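Local structure of 2-pyrone-4,6-dicarboxylic acid hydrolase, putative (Pseudomonas putida, 2FFI) at residues Y71-L76 with A102-R107; G137-L142 with D162-H167; I201-G206 with P238-E243. The protein is a putative TIM-barrel hydrolase of the amidohydrolase family that probably hydrolyses the lactone ring of 2-pyrone-4,6-dicarboxylate. All blocks are in the same frame, centred on the assembly; numbering follows the deposited sequence.

Interaction 1. Residues Y71-L76 with A102-R107; sequences YLLSAL and ARLGVR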
loop_
_atom_site.group_PDB
_atom_site.type_symbol
_atom_site.label_atom_id
_atom_site.label_comp_id
_atom_site.label_asym_id
_atom_site.label_seq_id
_atom_site.Cartn_x
_atom_site.Cartn_y
_atom_site.Cartn_z
ATOM N N TYR A 71 -5.666 -13.482 9.932
ATOM C CA TYR A 71 -5.625 -12.423 10.922
ATOM C C TYR A 71 -6.213 -11.151 10.325
ATOM O O TYR A 71 -7.026 -10.478 10.955
ATOM C CB TYR A 71 -4.189 -12.183 11.394
ATOM C CG TYR A 71 -4.110 -11.419 12.698
ATOM C CD1 TYR A 71 -4.467 -12.019 13.903
ATOM C CD2 TYR A 71 -3.714 -10.089 12.723
ATOM C CE1 TYR A 71 -4.435 -11.307 15.092
ATOM C CE2 TYR A 71 -3.681 -9.361 13.908
ATOM C CZ TYR A 71 -4.039 -9.969 15.082
ATOM O OH TYR A 71 -4.020 -9.247 16.250
ATOM N N LEU A 72 -5.811 -10.822 9.104
ATOM C CA LEU A 72 -6.327 -9.634 8.445
ATOM C C LEU A 72 -7.852 -9.748 8.341
ATOM O O LEU A 72 -8.581 -8.816 8.713
ATOM C CB LEU A 72 -5.709 -9.501 7.060
ATOM C CG LEU A 72 -6.166 -8.348 6.162
ATOM C CD1 LEU A 72 -5.126 -8.078 5.083
ATOM C CD2 LEU A 72 -7.502 -8.709 5.530
ATOM N N LEU A 73 -8.339 -10.891 7.855
ATOM C CA LEU A 73 -9.777 -11.105 7.729
ATOM C C LEU A 73 -10.516 -10.996 9.064
ATOM O O LEU A 73 -11.608 -10.430 9.122
ATOM C CB LEU A 73 -10.045 -12.470 7.088
ATOM C CG LEU A 73 -10.271 -12.486 5.574
ATOM C CD1 LEU A 73 -9.236 -11.663 4.848
ATOM C CD2 LEU A 73 -10.250 -13.915 5.113
ATOM N N SER A 74 -9.912 -11.536 10.125
ATOM C CA SER A 74 -10.472 -11.528 11.480
ATOM C C SER A 74 -10.514 -10.101 12.072
ATOM O O SER A 74 -11.392 -9.761 12.877
ATOM C CB SER A 74 -9.616 -12.427 12.373
ATOM O OG SER A 74 -10.313 -12.839 13.539
ATOM N N ALA A 75 -9.572 -9.261 11.659
ATOM C CA ALA A 75 -9.514 -7.895 12.162
ATOM C C ALA A 75 -10.476 -6.987 11.401
ATOM O O ALA A 75 -10.899 -5.951 11.917
ATOM C CB ALA A 75 -8.075 -7.357 12.056
ATOM N N LEU A 76 -10.795 -7.365 10.165
ATOM C CA LEU A 76 -11.709 -6.583 9.347
ATOM C C LEU A 76 -13.116 -6.669 9.942
ATOM O O LEU A 76 -13.823 -5.664 10.049
ATOM C CB LEU A 76 -11.712 -7.111 7.909
ATOM C CG LEU A 76 -11.178 -6.189 6.809
ATOM C CD1 LEU A 76 -10.051 -5.353 7.343
ATOM C CD2 LEU A 76 -10.722 -7.024 5.625
ATOM N N ALA A 102 -14.320 -9.744 -0.471
ATOM C CA ALA A 102 -14.771 -8.386 -0.768
ATOM C C ALA A 102 -15.946 -8.093 0.133
ATOM O O ALA A 102 -16.199 -6.953 0.516
ATOM C CB ALA A 102 -15.193 -8.264 -2.219
ATOM N N ARG A 103 -16.668 -9.139 0.478
ATOM C CA ARG A 103 -17.799 -8.954 1.342
ATOM C C ARG A 103 -17.268 -8.629 2.735
ATOM O O ARG A 103 -17.960 -8.004 3.543
ATOM C CB ARG A 103 -18.640 -10.224 1.350
ATOM C CG ARG A 103 -20.038 -10.064 1.931
ATOM C CD ARG A 103 -20.806 -11.376 1.826
ATOM N NE ARG A 103 -20.835 -11.884 0.451
ATOM C CZ ARG A 103 -20.530 -13.135 0.111
ATOM N NH1 ARG A 103 -20.586 -13.505 -1.158
ATOM N NH2 ARG A 103 -20.156 -14.012 1.036
ATOM N N LEU A 104 -16.033 -9.035 3.012
ATOM C CA LEU A 104 -15.429 -8.780 4.320
ATOM C C LEU A 104 -14.759 -7.427 4.374
ATOM O O LEU A 104 -14.515 -6.897 5.455
ATOM C CB LEU A 104 -14.388 -9.844 4.665
ATOM C CG LEU A 104 -14.879 -11.258 4.945
ATOM C CD1 LEU A 104 -13.686 -12.194 5.166
ATOM C CD2 LEU A 104 -15.794 -11.241 6.175
ATOM N N GLY A 105 -14.454 -6.875 3.208
ATOM C CA GLY A 105 -13.814 -5.582 3.181
ATOM C C GLY A 105 -12.513 -5.482 2.407
ATOM O O GLY A 105 -11.948 -4.385 2.308
ATOM N N VAL A 106 -12.017 -6.586 1.848
ATOM C CA VAL A 106 -10.776 -6.483 1.082
ATOM C C VAL A 106 -11.071 -5.999 -0.332
ATOM O O VAL A 106 -11.975 -6.511 -1.014
ATOM C CB VAL A 106 -9.973 -7.804 1.087
ATOM C CG1 VAL A 106 -10.869 -8.933 1.404
ATOM C CG2 VAL A 106 -9.262 -8.005 -0.250
ATOM N N ARG A 107 -10.322 -4.982 -0.745
ATOM C CA ARG A 107 -10.529 -4.377 -2.047
ATOM C C ARG A 107 -9.359 -4.458 -3.036
ATOM O O ARG A 107 -9.349 -3.774 -4.064
ATOM C CB ARG A 107 -10.918 -2.912 -1.861
ATOM C CG ARG A 107 -12.369 -2.579 -2.180
ATOM C CD ARG A 107 -13.341 -3.297 -1.275
ATOM N NE ARG A 107 -14.456 -2.425 -0.969
ATOM C CZ ARG A 107 -15.431 -2.745 -0.132
ATOM N NH1 ARG A 107 -16.407 -1.874 0.105
ATOM N NH2 ARG A 107 -15.426 -3.933 0.460
#
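Leu73 and Leu76, on one flank of helix 70-78, pack against the turn that follows helix 95-102 and leads into barrel strand 108-110 of this TIM-barrel protein. That turn is a Schellman motif: Val106 N reaches back to Met101 O and Gly105 N, more weakly, to Ala102 O. Gly105 is the C' residue, with a positive phi of 126° at which any CB would press on the preceding carbonyl oxygen. That alone calls for glycine, and a CB, pointing at the helix, would probably also crowd Leu76.

The apolar contact is carried by two leucines that meet at about a right angle. In Leu104 a chi1 of -69° turns CG toward the helix, anti to the carbonyl carbon, and the extended chi2 carries CD1 on to Leu73, where it lies 3.5 Å from Leu73 CG and 3.8 Å from Leu73 CD2. Branched aliphatic side chains fit here because one methyl can rest against the fork of the other.

The remaining contact is between a side chain and backbone. Leu76, one helical turn beyond Leu73, points its CB toward the turn and lies against the peptide groups there: its CG is 3.7 Å from Leu104 O, a van der Waals contact. Farther along the same turn, Leu76 CD2 sits 4.0 Å from both Gly105 C and Val106 N.

Interaction 2. Residues G137-L142 with D162-H167; sequences GWHVEL and DIVIDH. With PO4 (phosphate ion), chain C.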
loop_
_atom_site.group_PDB
_atom_site.type_symbol
_atom_site.label_atom_id
_atom_site.label_comp_id
_atom_site.label_asym_id
_atom_site.label_seq_id
_atom_site.Cartn_x
_atom_site.Cartn_y
_atom_site.Cartn_z
ATOM N N GLY A 137 -13.161 -6.451 -9.544
ATOM C CA GLY A 137 -12.926 -5.021 -9.521
ATOM C C GLY A 137 -11.776 -4.619 -8.631
ATOM O O GLY A 137 -11.462 -3.443 -8.535
ATOM N N TRP A 138 -11.156 -5.604 -7.984
ATOM C CA TRP A 138 -10.024 -5.395 -7.080
ATOM C C TRP A 138 -8.806 -4.823 -7.787
ATOM O O TRP A 138 -8.554 -5.123 -8.946
ATOM C CB TRP A 138 -9.622 -6.719 -6.413
ATOM C CG TRP A 138 -10.529 -7.152 -5.324
ATOM C CD1 TRP A 138 -11.640 -6.503 -4.883
ATOM C CD2 TRP A 138 -10.382 -8.312 -4.491
ATOM N NE1 TRP A 138 -12.201 -7.184 -3.811
ATOM C CE2 TRP A 138 -11.447 -8.294 -3.553
ATOM C CE3 TRP A 138 -9.459 -9.363 -4.448
ATOM C CZ2 TRP A 138 -11.609 -9.280 -2.586
ATOM C CZ3 TRP A 138 -9.625 -10.352 -3.482
ATOM C CH2 TRP A 138 -10.694 -10.301 -2.562
ATOM N N HIS A 139 -8.040 -4.000 -7.087
ATOM C CA HIS A 139 -6.848 -3.442 -7.703
ATOM C C HIS A 139 -5.658 -4.319 -7.353
ATOM O O HIS A 139 -5.761 -5.194 -6.487
ATOM C CB HIS A 139 -6.601 -2.008 -7.231
ATOM C CG HIS A 139 -6.431 -1.870 -5.749
ATOM N ND1 HIS A 139 -7.489 -1.904 -4.868
ATOM C CD2 HIS A 139 -5.322 -1.683 -4.996
ATOM C CE1 HIS A 139 -7.038 -1.739 -3.635
ATOM N NE2 HIS A 139 -5.727 -1.602 -3.686
ATOM N N VAL A 140 -4.541 -4.094 -8.039
ATOM C CA VAL A 140 -3.320 -4.859 -7.806
ATOM C C VAL A 140 -2.219 -3.951 -7.272
ATOM O O VAL A 140 -1.826 -2.977 -7.923
ATOM C CB VAL A 140 -2.825 -5.558 -9.101
ATOM C CG1 VAL A 140 -2.926 -4.613 -10.277
ATOM C CG2 VAL A 140 -1.374 -6.021 -8.930
ATOM N N GLU A 141 -1.731 -4.283 -6.077
ATOM C CA GLU A 141 -0.679 -3.504 -5.423
ATOM C C GLU A 141 0.711 -4.003 -5.769
ATOM O O GLU A 141 0.989 -5.197 -5.687
ATOM C CB GLU A 141 -0.852 -3.545 -3.908
ATOM C CG GLU A 141 -0.585 -2.221 -3.233
ATOM C CD GLU A 141 -0.483 -2.363 -1.734
ATOM O OE1 GLU A 141 -1.210 -3.208 -1.171
ATOM O OE2 GLU A 141 0.308 -1.626 -1.109
ATOM N N LEU A 142 1.580 -3.076 -6.142
ATOM C CA LEU A 142 2.948 -3.415 -6.494
ATOM C C LEU A 142 3.937 -2.893 -5.456
ATOM O O LEU A 142 3.705 -1.871 -4.813
ATOM C CB LEU A 142 3.300 -2.845 -7.869
ATOM C CG LEU A 142 3.162 -3.753 -9.094
ATOM C CD1 LEU A 142 2.301 -4.954 -8.790
ATOM C CD2 LEU A 142 2.600 -2.940 -10.242
ATOM N N ASP A 162 -6.998 -1.386 -11.904
ATOM C CA ASP A 162 -6.298 -0.391 -11.120
ATOM C C ASP A 162 -4.966 -0.944 -10.639
ATOM O O ASP A 162 -4.867 -2.093 -10.197
ATOM C CB ASP A 162 -7.154 0.030 -9.925
ATOM C CG ASP A 162 -8.423 0.764 -10.338
ATOM O OD1 ASP A 162 -9.430 0.664 -9.592
ATOM O OD2 ASP A 162 -8.410 1.443 -11.388
ATOM N N ILE A 163 -3.937 -0.113 -10.739
ATOM C CA ILE A 163 -2.609 -0.499 -10.316
ATOM C C ILE A 163 -2.115 0.505 -9.271
ATOM O O ILE A 163 -1.977 1.707 -9.561
ATOM C CB ILE A 163 -1.633 -0.507 -11.503
ATOM C CG1 ILE A 163 -2.169 -1.423 -12.607
ATOM C CG2 ILE A 163 -0.252 -0.933 -11.021
ATOM C CD1 ILE A 163 -1.468 -1.256 -13.954
ATOM N N VAL A 164 -1.855 -0.006 -8.067
ATOM C CA VAL A 164 -1.352 0.779 -6.950
ATOM C C VAL A 164 0.131 0.509 -6.706
ATOM O O VAL A 164 0.504 -0.625 -6.402
ATOM C CB VAL A 164 -2.104 0.440 -5.650
ATOM C CG1 VAL A 164 -1.535 1.261 -4.503
ATOM C CG2 VAL A 164 -3.587 0.714 -5.809
ATOM N N ILE A 165 0.955 1.557 -6.814
ATOM C CA ILE A 165 2.402 1.462 -6.615
ATOM C C ILE A 165 2.799 1.877 -5.198
ATOM O O ILE A 165 2.448 2.965 -4.751
ATOM C CB ILE A 165 3.143 2.349 -7.644
ATOM C CG1 ILE A 165 2.820 1.874 -9.049
ATOM C CG2 ILE A 165 4.647 2.236 -7.483
ATOM C CD1 ILE A 165 3.362 2.769 -10.103
ATOM N N ASP A 166 3.541 1.009 -4.503
ATOM C CA ASP A 166 3.966 1.258 -3.121
ATOM C C ASP A 166 5.197 2.131 -2.928
ATOM O O ASP A 166 6.162 2.046 -3.683
ATOM C CB ASP A 166 4.232 -0.062 -2.398
ATOM C CG ASP A 166 2.975 -0.877 -2.168
ATOM O OD1 ASP A 166 3.105 -1.980 -1.591
ATOM O OD2 ASP A 166 1.867 -0.432 -2.555
ATOM N N HIS A 167 5.149 2.956 -1.886
ATOM C CA HIS A 167 6.236 3.847 -1.506
ATOM C C HIS A 167 6.919 4.582 -2.637
ATOM O O HIS A 167 8.067 4.303 -2.948
ATOM C CB HIS A 167 7.301 3.075 -0.736
ATOM C CG HIS A 167 6.748 2.137 0.285
ATOM N ND1 HIS A 167 5.664 2.451 1.069
ATOM C CD2 HIS A 167 7.139 0.896 0.660
ATOM C CE1 HIS A 167 5.407 1.444 1.886
ATOM N NE2 HIS A 167 6.288 0.489 1.657
HETATM P P PO4 C . 5.757 -3.137 3.623
HETATM O O1 PO4 C . 4.606 -3.996 3.246
HETATM O O2 PO4 C . 7.019 -3.742 3.128
HETATM O O3 PO4 C . 5.592 -1.795 3.016
HETATM O O4 PO4 C . 5.814 -3.019 5.101
#
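Strands 139-142 and 163-165 pair in parallel within the barrel sheet, the two strands of a beta-alpha-beta unit whose crossover is helix 149-156. Four backbone bonds of 2.7 to 3.0 Å join them: Val140 N to Asp162 O, Val164 N to Val140 O, Leu142 N to Val164 O and Asp166 N to Leu142 O. The last is the least straight, at 144°.

On the face turned to helix 149-156 the residues are aliphatic. Val140 and Ile163 lie side by side, pointing the same way, and Leu142 CD2 meets Ile163 CG2 at 3.6 Å. The other face, toward the barrel interior, holds His139, Glu141 and Val164, with the aliphatic CG of Glu141 lying along Val164 CG1 (3.8 Å).

At the C-terminal end, the carboxylates of Glu141 and Asp166 come together with their planes 60° apart; each also has a cationic partner, Lys197 for Glu141 and Arg110 for Asp166. Beyond them His167 NE2 donates to O3 of a bound phosphate (2.7 Å), which lies in the ring plane at its edge. Ser199 holds ND1, so both ring nitrogens are engaged and the imidazole is fixed in rotation. Arg110 also binds this phosphate, probably a crystallisation ion. Polar residues gathered at the C-terminal ends of parallel strands are the hallmark of the TIM-barrel active-site pocket, as in the amidohydrolases.

Interaction 3. Residues I201-G206 with P238-E243; sequences IYRLQG and PHTQHE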
loop_
_atom_site.group_PDB
_atom_site.type_symbol
_atom_site.label_atom_id
_atom_site.label_comp_id
_atom_site.label_asym_id
_atom_site.label_seq_id
_atom_site.Cartn_x
_atom_site.Cartn_y
_atom_site.Cartn_z
ATOM N N ILE A 201 8.808 6.953 3.543
ATOM C CA ILE A 201 9.930 7.574 2.861
ATOM C C ILE A 201 11.215 7.015 3.475
ATOM O O ILE A 201 12.253 6.993 2.824
ATOM C CB ILE A 201 9.938 9.126 2.971
ATOM C CG1 ILE A 201 10.497 9.541 4.326
ATOM C CG2 ILE A 201 8.546 9.672 2.749
ATOM C CD1 ILE A 201 11.122 10.924 4.299
ATOM N N TYR A 202 11.140 6.546 4.716
ATOM C CA TYR A 202 12.324 6.006 5.378
ATOM C C TYR A 202 12.846 4.730 4.722
ATOM O O TYR A 202 13.735 4.065 5.262
ATOM C CB TYR A 202 12.042 5.725 6.845
ATOM C CG TYR A 202 10.819 4.891 7.066
ATOM C CD1 TYR A 202 9.589 5.490 7.332
ATOM C CD2 TYR A 202 10.888 3.499 7.025
ATOM C CE1 TYR A 202 8.455 4.726 7.558
ATOM C CE2 TYR A 202 9.758 2.721 7.247
ATOM C CZ TYR A 202 8.541 3.340 7.517
ATOM O OH TYR A 202 7.412 2.587 7.759
ATOM N N ARG A 203 12.304 4.396 3.555
ATOM C CA ARG A 203 12.720 3.203 2.821
ATOM C C ARG A 203 13.522 3.547 1.568
ATOM O O ARG A 203 14.037 2.664 0.888
ATOM C CB ARG A 203 11.488 2.386 2.428
ATOM C CG ARG A 203 10.828 1.695 3.596
ATOM C CD ARG A 203 9.650 0.855 3.152
ATOM N NE ARG A 203 8.911 0.303 4.285
ATOM C CZ ARG A 203 9.333 -0.707 5.042
ATOM N NH1 ARG A 203 8.580 -1.138 6.047
ATOM N NH2 ARG A 203 10.501 -1.287 4.797
ATOM N N LEU A 204 13.637 4.836 1.273
ATOM C CA LEU A 204 14.353 5.283 0.092
ATOM C C LEU A 204 15.870 5.110 0.077
ATOM O O LEU A 204 16.561 5.835 -0.637
ATOM C CB LEU A 204 13.987 6.741 -0.203
ATOM C CG LEU A 204 12.617 6.968 -0.877
ATOM C CD1 LEU A 204 11.849 5.641 -0.999
ATOM C CD2 LEU A 204 11.801 7.999 -0.092
ATOM N N GLN A 205 16.382 4.149 0.848
ATOM C CA GLN A 205 17.822 3.862 0.893
ATOM C C GLN A 205 18.701 5.060 1.187
ATOM O O GLN A 205 19.872 5.081 0.816
ATOM C CB GLN A 205 18.302 3.261 -0.430
ATOM C CG GLN A 205 18.505 1.770 -0.401
ATOM C CD GLN A 205 17.233 1.045 -0.055
ATOM O OE1 GLN A 205 16.965 0.735 1.116
ATOM N NE2 GLN A 205 16.422 0.777 -1.076
ATOM N N GLY A 206 18.152 6.060 1.850
ATOM C CA GLY A 206 18.961 7.224 2.138
ATOM C C GLY A 206 18.881 7.674 3.576
ATOM O O GLY A 206 18.356 6.967 4.450
ATOM N N PRO A 238 3.488 -1.315 11.305
ATOM C CA PRO A 238 4.318 -0.783 12.384
ATOM C C PRO A 238 5.724 -0.397 11.923
ATOM O O PRO A 238 6.636 -0.255 12.740
ATOM C CB PRO A 238 4.325 -1.924 13.373
ATOM C CG PRO A 238 4.397 -3.101 12.474
ATOM C CD PRO A 238 3.402 -2.785 11.393
ATOM N N HIS A 239 5.875 -0.209 10.614
ATOM C CA HIS A 239 7.156 0.149 10.017
ATOM C C HIS A 239 8.143 -0.991 10.283
ATOM O O HIS A 239 8.970 -0.900 11.185
ATOM C CB HIS A 239 7.686 1.456 10.626
ATOM C CG HIS A 239 6.622 2.473 10.896
ATOM N ND1 HIS A 239 5.940 2.535 12.092
ATOM C CD2 HIS A 239 6.082 3.434 10.107
ATOM C CE1 HIS A 239 5.025 3.485 12.028
ATOM N NE2 HIS A 239 5.091 4.045 10.835
ATOM N N THR A 240 8.052 -2.066 9.503
ATOM C CA THR A 240 8.948 -3.211 9.689
ATOM C C THR A 240 10.371 -2.907 9.211
ATOM O O THR A 240 10.556 -2.250 8.188
ATOM C CB THR A 240 8.400 -4.508 8.988
ATOM O OG1 THR A 240 7.930 -4.179 7.682
ATOM C CG2 THR A 240 7.253 -5.139 9.800
ATOM N N GLN A 241 11.358 -3.384 9.975
ATOM C CA GLN A 241 12.795 -3.184 9.705
ATOM C C GLN A 241 13.238 -1.749 9.995
ATOM O O GLN A 241 14.346 -1.340 9.665
ATOM C CB GLN A 241 13.131 -3.578 8.252
ATOM C CG GLN A 241 13.512 -5.051 8.094
ATOM C CD GLN A 241 12.999 -5.682 6.802
ATOM O OE1 GLN A 241 13.521 -5.419 5.713
ATOM N NE2 GLN A 241 11.959 -6.511 6.920
ATOM N N HIS A 242 12.353 -0.999 10.637
ATOM C CA HIS A 242 12.608 0.394 10.979
ATOM C C HIS A 242 11.815 0.747 12.233
ATOM O O HIS A 242 11.465 1.897 12.432
ATOM C CB HIS A 242 12.177 1.313 9.821
ATOM C CG HIS A 242 12.906 1.061 8.534
ATOM N ND1 HIS A 242 14.103 1.672 8.219
ATOM C CD2 HIS A 242 12.613 0.251 7.486
ATOM C CE1 HIS A 242 14.516 1.253 7.034
ATOM N NE2 HIS A 242 13.631 0.390 6.568
ATOM N N GLU A 243 11.538 -0.240 13.076
ATOM C CA GLU A 243 10.768 -0.006 14.291
ATOM C C GLU A 243 11.500 0.934 15.234
ATOM O O GLU A 243 10.891 1.788 15.903
ATOM C CB GLU A 243 10.502 -1.321 15.028
ATOM C CG GLU A 243 9.713 -2.374 14.245
ATOM C CD GLU A 243 10.543 -3.122 13.201
ATOM O OE1 GLU A 243 10.026 -4.100 12.639
ATOM O OE2 GLU A 243 11.701 -2.746 12.933
#
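Tyr202 sets the CD2 side of its ring over one face of the His242 imidazole, with CD2 3.5 Å above that plane and displaced toward the rim. The rings are inclined at 57° with centroids 5.0 Å apart, an oblique meeting. The phenol reaches the other loop because its CG stands between the backbone N and the carbonyl carbon (chi1 52°). His239 meets the same ring at a greater spacing, its centroid 5.6 Å away, which makes the three an aromatic cluster. With an alanine here in place of Tyr202, one face of His242 would probably lose the ring that covers it, and that imidazole would be freer to turn.

The cluster joins two loops of the TIM barrel, those following strands 194-199 and 231-234, and so lies on the C-terminal side of the barrel, where this fold places its active site. Residues His239 to His242 form a type II beta turn, and Gln241 takes the positive phi of its third position.

Arg203 runs beside the tyrosine to the other loop. Extended from CG to NE, the chain carries the guanidinium to the far side of the contact, where NH1 donates to Thr240 O (3.1 Å, 137°); the oxygen uses an in-plane lone pair but sits out of the guanidinium plane. NE, on the same edge as NH1, makes a salt bridge to Asp236, the strongest polar partner of this side chain. The imidazole of His242 stands almost perpendicular to the guanidinium, bringing CD2 over its face, 3.7 Å from Arg203 NH2.

Along the chain the three contacts come in series, none nesting in or crossing another. Interaction 1 closes a loop containing most of helix 95-102 and sets helix 70-78 against the turn that leads into strand 108-110. Interaction 2 then closes the crossover through helix 149-156, and interaction 3 the longer excursion through helix 208-225 and strand 231-234. Neighbours are joined directly: Val106 O lies 2.9 Å from Trp138 NE1, linking interaction 1 to the start of interaction 2, whereas His167 CD2 meets Arg203 CD at 3.5 Å where interaction 2 runs into interaction 3. Interactions 1 and 3, with centres about 26 Å apart, do not touch, so 137-142 with 162-167 bridges them.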